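Putative diflavin flavoprotein A 3 (Synechocystis sp., PDB 6H0C) probably passes electrons from NADH to oxygen, reducing it to water, with this chain forming the metallo-beta-lactamase-like and flavodoxin-like flavodiiron core. Local coordinates at residues Val79-Val84 against His90-Leu95; Ile49-Pro54 against Asp61-Thr66; Ser151-Gly156 against Asp200-Pro205. All blocks are in the same frame, centred on the assembly; numbering follows the deposited sequence.

Interaction 1. Residues Val79-Val84 against His90-Leu95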
loop_
_atom_site.group_PDB
_atom_site.type_symbol
_atom_site.label_atom_id
_atom_site.label_comp_id
_atom_site.label_asym_id
_atom_site.label_seq_id
_atom_site.Cartn_x
_atom_site.Cartn_y
_atom_site.Cartn_z
ATOM N N VAL A 79 -16.367 -10.750 -6.526
ATOM C CA VAL A 79 -15.308 -9.773 -6.712
ATOM C C VAL A 79 -14.398 -9.793 -5.478
ATOM O O VAL A 79 -14.812 -9.454 -4.364
ATOM C CB VAL A 79 -15.862 -8.360 -6.980
ATOM C CG1 VAL A 79 -14.707 -7.376 -7.148
ATOM C CG2 VAL A 79 -16.715 -8.370 -8.231
ATOM N N ILE A 80 -13.156 -10.222 -5.692
ATOM C CA ILE A 80 -12.205 -10.394 -4.611
ATOM C C ILE A 80 -11.258 -9.198 -4.570
ATOM O O ILE A 80 -10.650 -8.844 -5.589
ATOM C CB ILE A 80 -11.415 -11.712 -4.779
ATOM C CG1 ILE A 80 -12.378 -12.894 -4.859
ATOM C CG2 ILE A 80 -10.438 -11.912 -3.632
ATOM C CD1 ILE A 80 -11.678 -14.234 -5.006
ATOM N N LEU A 81 -11.148 -8.562 -3.404
ATOM C CA LEU A 81 -10.315 -7.366 -3.274
ATOM C C LEU A 81 -9.073 -7.660 -2.443
ATOM O O LEU A 81 -9.185 -8.068 -1.281
ATOM C CB LEU A 81 -11.102 -6.216 -2.636
ATOM C CG LEU A 81 -12.402 -5.835 -3.325
ATOM C CD1 LEU A 81 -13.169 -4.812 -2.508
ATOM C CD2 LEU A 81 -12.095 -5.302 -4.708
ATOM N N GLY A 82 -7.897 -7.451 -3.037
ATOM C CA GLY A 82 -6.634 -7.615 -2.326
ATOM C C GLY A 82 -6.322 -6.414 -1.439
ATOM O O GLY A 82 -5.498 -6.497 -0.524
ATOM N N HIS A 83 -6.981 -5.292 -1.731
ATOM C CA HIS A 83 -6.867 -4.070 -0.938
ATOM C C HIS A 83 -7.948 -3.111 -1.404
ATOM O O HIS A 83 -8.541 -3.317 -2.464
ATOM C CB HIS A 83 -5.484 -3.430 -1.065
ATOM C CG HIS A 83 -5.262 -2.725 -2.366
ATOM N ND1 HIS A 83 -4.965 -3.394 -3.533
ATOM C CD2 HIS A 83 -5.294 -1.408 -2.684
ATOM C CE1 HIS A 83 -4.826 -2.521 -4.516
ATOM N NE2 HIS A 83 -5.024 -1.309 -4.027
ATOM N N VAL A 84 -8.206 -2.069 -0.619
ATOM C CA VAL A 84 -9.321 -1.170 -0.893
ATOM C C VAL A 84 -8.948 0.278 -0.625
ATOM O O VAL A 84 -8.243 0.580 0.338
ATOM C CB VAL A 84 -10.560 -1.536 -0.033
ATOM C CG1 VAL A 84 -11.614 -0.456 -0.102
ATOM C CG2 VAL A 84 -11.143 -2.856 -0.478
ATOM N N HIS A 90 -14.134 3.555 -6.803
ATOM C CA HIS A 90 -14.761 4.231 -7.932
ATOM C C HIS A 90 -15.118 3.244 -9.050
ATOM O O HIS A 90 -16.248 3.234 -9.547
ATOM C CB HIS A 90 -13.834 5.318 -8.457
ATOM C CG HIS A 90 -14.388 6.065 -9.625
ATOM N ND1 HIS A 90 -14.118 5.709 -10.930
ATOM C CD2 HIS A 90 -15.199 7.148 -9.687
ATOM C CE1 HIS A 90 -14.731 6.547 -11.744
ATOM N NE2 HIS A 90 -15.402 7.423 -11.016
ATOM N N THR A 91 -14.148 2.414 -9.435
ATOM C CA THR A 91 -14.371 1.366 -10.427
ATOM C C THR A 91 -15.399 0.352 -9.949
ATOM O O THR A 91 -16.233 -0.126 -10.728
ATOM C CB THR A 91 -13.072 0.616 -10.753
ATOM O OG1 THR A 91 -12.071 1.552 -11.166
ATOM C CG2 THR A 91 -13.314 -0.412 -11.854
ATOM N N LEU A 92 -15.327 0.016 -8.665
ATOM C CA LEU A 92 -16.265 -0.936 -8.080
ATOM C C LEU A 92 -17.712 -0.493 -8.237
ATOM O O LEU A 92 -18.570 -1.322 -8.525
ATOM C CB LEU A 92 -15.968 -1.156 -6.601
ATOM C CG LEU A 92 -14.855 -2.143 -6.306
ATOM C CD1 LEU A 92 -14.645 -2.220 -4.805
ATOM C CD2 LEU A 92 -15.196 -3.507 -6.898
ATOM N N LYS A 93 -17.982 0.796 -8.034
ATOM C CA LYS A 93 -19.348 1.319 -8.159
ATOM C C LYS A 93 -19.945 0.973 -9.521
ATOM O O LYS A 93 -21.097 0.551 -9.620
ATOM C CB LYS A 93 -19.389 2.838 -7.962
ATOM C CG LYS A 93 -19.182 3.329 -6.534
ATOM C CD LYS A 93 -19.132 4.866 -6.493
ATOM C CE LYS A 93 -18.177 5.388 -5.414
ATOM N NZ LYS A 93 -17.936 6.861 -5.507
ATOM N N LEU A 94 -19.157 1.154 -10.575
ATOM C CA LEU A 94 -19.638 0.873 -11.917
ATOM C C LEU A 94 -19.773 -0.625 -12.131
ATOM O O LEU A 94 -20.813 -1.098 -12.574
ATOM C CB LEU A 94 -18.705 1.473 -12.967
ATOM C CG LEU A 94 -19.095 1.144 -14.407
ATOM C CD1 LEU A 94 -20.490 1.666 -14.696
ATOM C CD2 LEU A 94 -18.080 1.712 -15.388
ATOM N N LEU A 95 -18.718 -1.372 -11.814
ATOM C CA LEU A 95 -18.715 -2.820 -12.008
ATOM C C LEU A 95 -19.881 -3.518 -11.295
ATOM O O LEU A 95 -20.533 -4.410 -11.849
ATOM C CB LEU A 95 -17.386 -3.409 -11.520
ATOM C CG LEU A 95 -17.240 -4.921 -11.676
ATOM C CD1 LEU A 95 -17.309 -5.267 -13.143
ATOM C CD2 LEU A 95 -15.940 -5.410 -11.072
#
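Leu-92 reaches from helix 86-98 toward the strand and fits its two methyl groups against Val-79 and Leu-81. Its CD1 meets CD1 of Leu-81 tip to tip at 3.8 Å, the two side chains pointing at each other. The other branch serves a different neighbour: CD2 lies 3.9 Å from CG1 of Val-79, and here the side chains slide past one another in opposite directions. CD2 of Leu-81 also approaches CD1 of Leu-92, at 4.0 Å. One turn further along the helix, Leu-95 brings CD2 to 4.2 Å from CG2 of Val-79. The valine thus gives one methyl to each leucine: its CG1 stands anti to the backbone N (chi1 179°), which leaves CG2 beside that N and facing Leu-95. Beta-branching suits Val-79 to an extended backbone, while the longer leucines reach from helix to sheet.

Further out, Leu-81 also packs on Leu-114 of helix 108-117 and Leu-95 on Leu-51 of the adjacent strand. Backbone bonds from Val-79 to Thr-103 and Ile-105 tie the strand into its sheet. Farther along the same segment, His-83 hydrogen-bonds Asp-171 through ND1 and, through NE2, a citrate probably from the crystallisation liquor. The buried apolar layer is the strand-to-helix packing of a beta-alpha-beta unit, strand 78-80, helix 86-98 and strand 103-106, in the metallo-beta-lactamase-like fold.

Interaction 2. Residues Ile49-Pro54 against Asp61-Thr66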
loop_
_atom_site.group_PDB
_atom_site.type_symbol
_atom_site.label_atom_id
_atom_site.label_comp_id
_atom_site.label_asym_id
_atom_site.label_seq_id
_atom_site.Cartn_x
_atom_site.Cartn_y
_atom_site.Cartn_z
ATOM N N ILE A 49 -17.380 -17.968 -10.831
ATOM C CA ILE A 49 -16.518 -17.003 -11.497
ATOM C C ILE A 49 -16.116 -15.905 -10.534
ATOM O O ILE A 49 -16.973 -15.268 -9.917
ATOM C CB ILE A 49 -17.211 -16.384 -12.719
ATOM C CG1 ILE A 49 -17.594 -17.489 -13.708
ATOM C CG2 ILE A 49 -16.318 -15.334 -13.363
ATOM C CD1 ILE A 49 -18.346 -16.993 -14.910
ATOM N N ALA A 50 -14.810 -15.693 -10.403
ATOM C CA ALA A 50 -14.284 -14.679 -9.489
ATOM C C ALA A 50 -13.368 -13.726 -10.227
ATOM O O ALA A 50 -12.545 -14.149 -11.045
ATOM C CB ALA A 50 -13.543 -15.323 -8.328
ATOM N N LEU A 51 -13.527 -12.439 -9.935
ATOM C CA LEU A 51 -12.668 -11.399 -10.480
ATOM C C LEU A 51 -11.867 -10.756 -9.352
ATOM O O LEU A 51 -12.453 -10.238 -8.394
ATOM C CB LEU A 51 -13.492 -10.334 -11.211
ATOM C CG LEU A 51 -12.694 -9.134 -11.730
ATOM C CD1 LEU A 51 -11.726 -9.569 -12.817
ATOM C CD2 LEU A 51 -13.620 -8.044 -12.237
ATOM N N PHE A 52 -10.535 -10.799 -9.461
ATOM C CA PHE A 52 -9.649 -10.124 -8.506
ATOM C C PHE A 52 -9.333 -8.685 -8.913
ATOM O O PHE A 52 -8.848 -8.447 -10.021
ATOM C CB PHE A 52 -8.313 -10.860 -8.371
ATOM C CG PHE A 52 -8.400 -12.235 -7.744
ATOM C CD1 PHE A 52 -7.967 -12.440 -6.437
ATOM C CD2 PHE A 52 -8.853 -13.333 -8.480
ATOM C CE1 PHE A 52 -8.001 -13.710 -5.867
ATOM C CE2 PHE A 52 -8.893 -14.607 -7.916
ATOM C CZ PHE A 52 -8.464 -14.794 -6.608
ATOM N N ASP A 53 -9.588 -7.738 -8.012
ATOM C CA ASP A 53 -8.984 -6.408 -8.099
ATOM C C ASP A 53 -9.174 -5.640 -9.403
ATOM O O ASP A 53 -8.198 -5.406 -10.130
ATOM C CB ASP A 53 -7.488 -6.528 -7.848
ATOM C CG ASP A 53 -7.180 -7.093 -6.486
ATOM O OD1 ASP A 53 -7.738 -6.567 -5.500
ATOM O OD2 ASP A 53 -6.391 -8.065 -6.406
ATOM N N PRO A 54 -10.414 -5.225 -9.697
ATOM C CA PRO A 54 -10.572 -4.241 -10.771
ATOM C C PRO A 54 -9.614 -3.088 -10.536
ATOM O O PRO A 54 -9.325 -2.766 -9.384
ATOM C CB PRO A 54 -12.027 -3.783 -10.638
ATOM C CG PRO A 54 -12.712 -4.891 -9.904
ATOM C CD PRO A 54 -11.682 -5.527 -9.011
ATOM N N ASP A 61 -12.844 2.799 -17.333
ATOM C CA ASP A 61 -13.650 2.652 -18.545
ATOM C C ASP A 61 -13.075 1.695 -19.580
ATOM O O ASP A 61 -13.830 0.932 -20.180
ATOM C CB ASP A 61 -13.887 4.018 -19.179
ATOM C CG ASP A 61 -14.717 4.904 -18.301
ATOM O OD1 ASP A 61 -15.376 4.363 -17.391
ATOM O OD2 ASP A 61 -14.714 6.130 -18.502
ATOM N N ASN A 62 -11.760 1.730 -19.800
ATOM C CA ASN A 62 -11.125 0.741 -20.674
ATOM C C ASN A 62 -11.346 -0.648 -20.135
ATOM O O ASN A 62 -11.597 -1.595 -20.885
ATOM C CB ASN A 62 -9.621 0.978 -20.804
ATOM C CG ASN A 62 -9.283 2.040 -21.811
ATOM O OD1 ASN A 62 -10.169 2.652 -22.413
ATOM N ND2 ASN A 62 -7.990 2.287 -21.992
ATOM N N PHE A 63 -11.227 -0.762 -18.818
ATOM C CA PHE A 63 -11.311 -2.060 -18.186
ATOM C C PHE A 63 -12.708 -2.648 -18.312
ATOM O O PHE A 63 -12.871 -3.782 -18.770
ATOM C CB PHE A 63 -10.920 -1.985 -16.713
ATOM C CG PHE A 63 -11.102 -3.287 -15.991
ATOM C CD1 PHE A 63 -10.182 -4.314 -16.151
ATOM C CD2 PHE A 63 -12.201 -3.497 -15.178
ATOM C CE1 PHE A 63 -10.344 -5.528 -15.494
ATOM C CE2 PHE A 63 -12.371 -4.703 -14.519
ATOM C CZ PHE A 63 -11.443 -5.721 -14.677
ATOM N N VAL A 64 -13.710 -1.880 -17.889
ATOM C CA VAL A 64 -15.082 -2.373 -17.919
ATOM C C VAL A 64 -15.484 -2.610 -19.366
ATOM O O VAL A 64 -16.152 -3.592 -19.680
ATOM C CB VAL A 64 -16.064 -1.398 -17.239
ATOM C CG1 VAL A 64 -17.509 -1.800 -17.525
ATOM C CG2 VAL A 64 -15.805 -1.366 -15.748
ATOM N N GLY A 65 -15.037 -1.717 -20.243
ATOM C CA GLY A 65 -15.314 -1.825 -21.661
ATOM C C GLY A 65 -14.744 -3.104 -22.226
ATOM O O GLY A 65 -15.410 -3.806 -22.978
ATOM N N THR A 66 -13.511 -3.412 -21.843
ATOM C CA THR A 66 -12.842 -4.621 -22.307
ATOM C C THR A 66 -13.439 -5.891 -21.709
ATOM O O THR A 66 -13.692 -6.869 -22.412
ATOM C CB THR A 66 -11.354 -4.579 -21.970
ATOM O OG1 THR A 66 -10.738 -3.533 -22.722
ATOM C CG2 THR A 66 -10.702 -5.894 -22.323
#
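Pro-54 and Phe-63 bring the two backbones nearest, with 7.8 Å between their CA atoms, where the chain leaves strand 49-52 and helix 60-70 lies over it. This is the first half of a beta-alpha-beta unit, completed by strand 78-80, within the metallo-beta-lactamase-like fold.

Phe-63 carries the helix side of the contact alone. With CG anti to the backbone N (chi1 175°), its ring extends from the helix toward the strand, and its far end meets two apolar groups. Leu-51 comes from the opposite direction and sets CD2 at the ring edge, near the ring plane, 4.0 Å from CZ. Pro-54 approaches obliquely, its CB 4.0 Å from CE2 of Phe-63. A long, flat aromatic suits this place because it reaches from the helix far enough to touch both partners; proline adds a compact, rigid apolar surface just after the strand. Pro-55 and Ser-41 also touch Phe-63, and Leu-95 of helix 86-98 packs on Pro-54.

On a partly exposed side of the helix, threonine suits its place because its hydroxyl can turn back to the backbone. The carbonyl oxygen Asn-62 O accepts two bonds from opposite faces of its plane, one from Thr-66 N and one from Thr-66 OG1, the latter 2.8 Å long.

Interaction 3. Residues Ser151-Gly156 against Asp200-Pro205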
loop_
_atom_site.group_PDB
_atom_site.type_symbol
_atom_site.label_atom_id
_atom_site.label_comp_id
_atom_site.label_asym_id
_atom_site.label_seq_id
_atom_site.Cartn_x
_atom_site.Cartn_y
_atom_site.Cartn_z
ATOM N N SER A 151 -0.698 -4.050 6.467
ATOM C CA SER A 151 0.381 -3.101 6.707
ATOM C C SER A 151 -0.256 -1.732 6.966
ATOM O O SER A 151 -1.457 -1.566 6.763
ATOM C CB SER A 151 1.347 -3.041 5.525
ATOM O OG SER A 151 0.700 -2.547 4.367
ATOM N N PRO A 152 0.537 -0.759 7.438
ATOM C CA PRO A 152 -0.031 0.571 7.708
ATOM C C PRO A 152 -0.691 1.173 6.473
ATOM O O PRO A 152 -1.790 1.729 6.550
ATOM C CB PRO A 152 1.189 1.389 8.147
ATOM C CG PRO A 152 2.080 0.362 8.798
ATOM C CD PRO A 152 1.917 -0.887 7.949
ATOM N N ARG A 153 -0.036 1.036 5.331
ATOM C CA ARG A 153 -0.559 1.634 4.116
ATOM C C ARG A 153 -1.701 0.816 3.510
ATOM O O ARG A 153 -2.573 1.359 2.823
ATOM C CB ARG A 153 0.562 1.817 3.096
ATOM C CG ARG A 153 0.128 2.641 1.911
ATOM C CD ARG A 153 1.278 3.034 1.029
ATOM N NE ARG A 153 0.762 3.575 -0.217
ATOM C CZ ARG A 153 1.513 3.832 -1.276
ATOM N NH1 ARG A 153 0.958 4.316 -2.376
ATOM N NH2 ARG A 153 2.819 3.602 -1.230
ATOM N N TYR A 154 -1.694 -0.491 3.762
ATOM C CA TYR A 154 -2.753 -1.367 3.256
ATOM C C TYR A 154 -3.329 -2.201 4.382
ATOM O O TYR A 154 -3.074 -3.403 4.475
ATOM C CB TYR A 154 -2.222 -2.260 2.132
ATOM C CG TYR A 154 -1.701 -1.427 0.997
ATOM C CD1 TYR A 154 -2.581 -0.734 0.169
ATOM C CD2 TYR A 154 -0.334 -1.276 0.787
ATOM C CE1 TYR A 154 -2.111 0.064 -0.862
ATOM C CE2 TYR A 154 0.146 -0.470 -0.243
ATOM C CZ TYR A 154 -0.749 0.191 -1.066
ATOM O OH TYR A 154 -0.294 0.979 -2.094
ATOM N N PRO A 155 -4.121 -1.559 5.247
ATOM C CA PRO A 155 -4.654 -2.236 6.432
ATOM C C PRO A 155 -5.556 -3.410 6.065
ATOM O O PRO A 155 -5.658 -4.383 6.828
ATOM C CB PRO A 155 -5.448 -1.136 7.139
ATOM C CG PRO A 155 -4.857 0.144 6.635
ATOM C CD PRO A 155 -4.508 -0.138 5.202
ATOM N N GLY A 156 -6.198 -3.330 4.904
ATOM C CA GLY A 156 -7.122 -4.375 4.507
ATOM C C GLY A 156 -6.515 -5.384 3.560
ATOM O O GLY A 156 -7.236 -6.160 2.932
ATOM N N ASP A 200 11.657 -0.671 -1.521
ATOM C CA ASP A 200 12.110 0.468 -0.737
ATOM C C ASP A 200 11.019 1.501 -0.493
ATOM O O ASP A 200 10.891 2.027 0.612
ATOM C CB ASP A 200 13.292 1.144 -1.423
ATOM C CG ASP A 200 14.557 0.300 -1.369
ATOM O OD1 ASP A 200 14.592 -0.688 -0.594
ATOM O OD2 ASP A 200 15.515 0.641 -2.098
ATOM N N CYS A 201 10.235 1.800 -1.520
ATOM C CA CYS A 201 9.201 2.820 -1.381
ATOM C C CYS A 201 7.978 2.331 -0.617
ATOM O O CYS A 201 7.428 3.062 0.210
ATOM C CB CYS A 201 8.772 3.327 -2.758
ATOM S SG CYS A 201 10.045 4.281 -3.609
ATOM N N LEU A 202 7.553 1.100 -0.899
ATOM C CA LEU A 202 6.277 0.584 -0.399
ATOM C C LEU A 202 6.373 -0.274 0.858
ATOM O O LEU A 202 5.440 -0.305 1.660
ATOM C CB LEU A 202 5.575 -0.239 -1.490
ATOM C CG LEU A 202 4.648 0.518 -2.447
ATOM C CD1 LEU A 202 5.420 1.350 -3.447
ATOM C CD2 LEU A 202 3.714 -0.448 -3.159
ATOM N N LEU A 203 7.479 -0.993 1.027
ATOM C CA LEU A 203 7.502 -2.069 2.020
ATOM C C LEU A 203 8.496 -1.850 3.166
ATOM O O LEU A 203 8.268 -2.319 4.285
ATOM C CB LEU A 203 7.789 -3.409 1.319
ATOM C CG LEU A 203 6.803 -3.753 0.192
ATOM C CD1 LEU A 203 7.154 -5.077 -0.474
ATOM C CD2 LEU A 203 5.356 -3.750 0.716
ATOM N N ALA A 204 9.589 -1.142 2.889
ATOM C CA ALA A 204 10.609 -0.882 3.902
ATOM C C ALA A 204 10.043 -0.210 5.161
ATOM O O ALA A 204 10.457 -0.542 6.273
ATOM C CB ALA A 204 11.729 -0.038 3.311
ATOM N N PRO A 205 9.093 0.733 5.005
ATOM C CA PRO A 205 8.523 1.376 6.203
ATOM C C PRO A 205 7.595 0.450 6.968
ATOM O O PRO A 205 7.109 0.820 8.034
ATOM C CB PRO A 205 7.739 2.562 5.636
ATOM C CG PRO A 205 8.312 2.786 4.256
ATOM C CD PRO A 205 8.647 1.399 3.767
HETATM O O HOH W 1 4.761 3.456 1.044
#
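Van der Waals contact joins the polar ends of Arg-153 and Tyr-154, in the loop between strands 143-148 and 158-162, to the side chain of Leu-202 at the end of helix 189-202. CG of Leu-202 lies 3.8 Å from NH2 of Arg-153, approaching the guanidinium obliquely, and CD2 of Leu-202 makes a looser approach of 4.4 Å to OH of Tyr-154. Leucine suits this place by offering a branched apolar end to both neighbours without competing for their polar atoms. Arginine can reach it because its chain is extended from CG to NE, with CG anti to the backbone N (chi1 -170°).

Within the loop the two side chains lie against each other. The Tyr-154 ring lies over the aliphatic start of Arg-153, whose CG is 3.8 Å above the ring plane and offset toward its rim, while Tyr-154 OH lies 3.2 Å above one face of the Arg-153 guanidinium, also offset toward the rim.

Hydrogen bonds form the third group. A water accepts from Arg-153 NH2 at 3.0 Å and donates to Cys-201 O at 2.8 Å, linking loop to helix. Ser-151 OG accepts from Tyr-154 N, an ST motif that a small hydroxyl residue can close.

The charge is answered mainly outside: Arg-153 NH1 makes a salt bridge with Glu-30. This NH1 and Tyr-154 OH each also bond a citrate probably derived from the crystallisation liquor, whereas NH2 has the water among its partners. Arginine paired with tyrosine here is consistent with a surface that can hold an anion.

How the interactions relate
All three contacts belong to the metallo-beta-lactamase-like domain and follow in series along the chain: interaction 2, then interaction 1, then interaction 3. The first two have centres about 9 Å apart and share a sheet in which strands 49-52 and 78-80 are parallel neighbours; helix 60-70 leads on to strand 78-80, making consecutive beta-alpha-beta units. Ile-80 N with Leu-51 O, and Gly-82 N with Asp-53 OD1, probably bond between them. Interaction 3 lies about 20 Å from interaction 1 and 25 Å from interaction 2, centre to centre. His-83 and Tyr-154, both hydrogen-bonded to the citrate, meet edge to face and join interaction 1 to interaction 3; the citrate may mark a pocket.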